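PDB 3IWA: FAD-dependent pyridine nucleotide-disulphide oxidoreductase from Desulfovibrio vulgaris, which probably uses FAD to pass electrons between a pyridine nucleotide and a disulphide or related acceptor, as other flavoproteins of this oxidoreductase family do. Local coordinates for residues Thr98-Asn103 against Arg109-Tyr114. Numbering follows the deposited sequence.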
loop_
_atom_site.group_PDB
_atom_site.type_symbol
_atom_site.label_atom_id
_atom_site.label_comp_id
_atom_site.label_asym_id
_atom_site.label_seq_id
_atom_site.Cartn_x
_atom_site.Cartn_y
_atom_site.Cartn_z
ATOM N N THR A 98 24.099 35.793 10.944
ATOM C CA THR A 98 23.429 36.918 10.312
ATOM C C THR A 98 23.160 36.609 8.836
ATOM O O THR A 98 23.919 35.894 8.197
ATOM C CB THR A 98 24.286 38.230 10.394
ATOM O OG1 THR A 98 25.445 38.095 9.574
ATOM C CG2 THR A 98 24.726 38.536 11.836
ATOM N N VAL A 99 22.062 37.154 8.325
ATOM C CA VAL A 99 21.732 37.101 6.904
ATOM C C VAL A 99 21.507 38.531 6.447
ATOM O O VAL A 99 20.642 39.207 7.001
ATOM C CB VAL A 99 20.403 36.358 6.607
ATOM C CG1 VAL A 99 20.244 36.219 5.137
ATOM C CG2 VAL A 99 20.337 35.007 7.283
ATOM N N GLU A 100 22.256 38.983 5.443
ATOM C CA GLU A 100 22.019 40.302 4.837
ATOM C C GLU A 100 20.948 40.154 3.754
ATOM O O GLU A 100 21.041 39.299 2.879
ATOM C CB GLU A 100 23.295 40.904 4.233
ATOM C CG GLU A 100 24.460 41.153 5.215
ATOM C CD GLU A 100 25.714 41.721 4.511
ATOM O OE1 GLU A 100 26.172 42.811 4.901
ATOM O OE2 GLU A 100 26.234 41.103 3.549
ATOM N N ILE A 101 19.925 40.983 3.824
ATOM C CA ILE A 101 18.833 40.894 2.870
ATOM C C ILE A 101 18.676 42.223 2.137
ATOM O O ILE A 101 19.102 43.276 2.642
ATOM C CB ILE A 101 17.521 40.463 3.565
ATOM C CG1 ILE A 101 16.992 41.550 4.505
ATOM C CG2 ILE A 101 17.756 39.160 4.366
ATOM C CD1 ILE A 101 15.695 41.177 5.225
ATOM N N GLU A 102 18.084 42.164 0.946
ATOM C CA GLU A 102 17.764 43.371 0.195
ATOM C C GLU A 102 16.389 43.268 -0.458
ATOM O O GLU A 102 16.098 42.331 -1.178
ATOM C CB GLU A 102 18.881 43.704 -0.815
ATOM C CG GLU A 102 18.718 43.182 -2.224
ATOM C CD GLU A 102 19.908 43.545 -3.114
ATOM O OE1 GLU A 102 21.021 43.009 -2.853
ATOM O OE2 GLU A 102 19.724 44.352 -4.074
ATOM N N ASN A 103 15.536 44.230 -0.131
ATOM C CA ASN A 103 14.272 44.455 -0.816
ATOM C C ASN A 103 14.572 44.896 -2.254
ATOM O O ASN A 103 15.302 45.850 -2.457
ATOM C CB ASN A 103 13.483 45.530 -0.069
ATOM C CG ASN A 103 12.060 45.667 -0.569
ATOM O OD1 ASN A 103 11.835 45.979 -1.732
ATOM N ND2 ASN A 103 11.088 45.431 0.310
ATOM N N ARG A 109 18.429 47.770 2.400
ATOM C CA ARG A 109 19.188 46.593 2.826
ATOM C C ARG A 109 19.128 46.432 4.335
ATOM O O ARG A 109 19.199 47.412 5.067
ATOM C CB ARG A 109 20.653 46.692 2.389
ATOM C CG ARG A 109 20.856 46.456 0.902
ATOM C CD ARG A 109 22.317 46.550 0.497
ATOM N NE ARG A 109 22.420 46.758 -0.953
ATOM C CZ ARG A 109 22.613 45.809 -1.872
ATOM N NH1 ARG A 109 22.764 44.523 -1.528
ATOM N NH2 ARG A 109 22.661 46.158 -3.156
ATOM N N ARG A 110 19.011 45.191 4.790
ATOM C CA ARG A 110 18.863 44.895 6.209
ATOM C C ARG A 110 19.653 43.658 6.595
ATOM O O ARG A 110 19.887 42.785 5.767
ATOM C CB ARG A 110 17.388 44.708 6.522
ATOM C CG ARG A 110 17.100 44.346 7.954
ATOM C CD ARG A 110 15.693 44.733 8.314
ATOM N NE ARG A 110 15.147 43.887 9.370
ATOM C CZ ARG A 110 13.942 43.320 9.332
ATOM N NH1 ARG A 110 13.129 43.494 8.281
ATOM N NH2 ARG A 110 13.543 42.570 10.352
ATOM N N THR A 111 20.072 43.610 7.858
ATOM C CA THR A 111 20.839 42.496 8.405
ATOM C C THR A 111 20.001 41.834 9.490
ATOM O O THR A 111 19.793 42.408 10.567
ATOM C CB THR A 111 22.185 42.962 8.983
ATOM O OG1 THR A 111 23.118 43.157 7.915
ATOM C CG2 THR A 111 22.763 41.943 9.943
ATOM N N LEU A 112 19.487 40.642 9.180
ATOM C CA LEU A 112 18.680 39.870 10.123
ATOM C C LEU A 112 19.622 39.043 10.964
ATOM O O LEU A 112 20.630 38.565 10.457
ATOM C CB LEU A 112 17.750 38.920 9.374
ATOM C CG LEU A 112 16.689 39.494 8.433
ATOM C CD1 LEU A 112 15.963 38.343 7.740
ATOM C CD2 LEU A 112 15.701 40.404 9.194
ATOM N N LYS A 113 19.291 38.857 12.236
ATOM C CA LYS A 113 20.042 37.940 13.087
ATOM C C LYS A 113 19.226 36.666 13.358
ATOM O O LYS A 113 17.982 36.705 13.445
ATOM C CB LYS A 113 20.473 38.621 14.394
ATOM C CG LYS A 113 21.934 38.306 14.783
ATOM C CD LYS A 113 22.044 37.131 15.750
ATOM C CE LYS A 113 23.497 36.810 16.100
ATOM N NZ LYS A 113 23.601 35.598 16.984
ATOM N N TYR A 114 19.918 35.535 13.480
ATOM C CA TYR A 114 19.210 34.287 13.647
ATOM C C TYR A 114 19.855 33.399 14.679
ATOM O O TYR A 114 21.064 33.438 14.880
ATOM C CB TYR A 114 19.057 33.549 12.301
ATOM C CG TYR A 114 20.328 32.958 11.726
ATOM C CD1 TYR A 114 20.820 31.745 12.169
ATOM C CD2 TYR A 114 21.020 33.611 10.720
ATOM C CE1 TYR A 114 21.983 31.203 11.631
ATOM C CE2 TYR A 114 22.159 33.080 10.172
ATOM C CZ TYR A 114 22.635 31.881 10.626
ATOM O OH TYR A 114 23.780 31.373 10.069
#
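The beta hairpin of strands 98-103 and 109-113 shows how an antiparallel pair can divide its work between two faces, one largely apolar and packed on the protein, though it also carries Arg110, the other polar. Two hydrogen-bonded pairs, Val99 with Leu112 and Ile101 with Arg110, join the backbones. Ile101 N meets Arg110 O at 2.7 Å, almost straight on (N-H...O 178°), and Arg110 N returns a bond to Ile101 O. On the packed face, Ile101 holds CG1 between its backbone N and carbonyl carbon (chi1 68°), which lays CG1 alongside Arg110 CB and brings CD1 within 3.8 Å of Leu112 CG; the Ile101 and Leu112 side chains cross at nearly a right angle. The polar face carries Glu100 beside Thr111 and, nearer the turn, a salt bridge of 2.7 Å from Glu102 OE1 to Arg109 NH1. Glu102 approaches from one face side of the guanidinium, displaced toward NH1, the planes 69° apart, without a flat two-pronged pairing. At the far end, Val99 CG2 touches Tyr114 CD2 at 3.8 Å. Strand 87-93 flanks strand 98-103, while Ile101 and Leu112 pack on Ile34 and Arg110 salt-bridges Glu82, setting the hairpin against the parallel sheet containing strands 30-34 and 82-84.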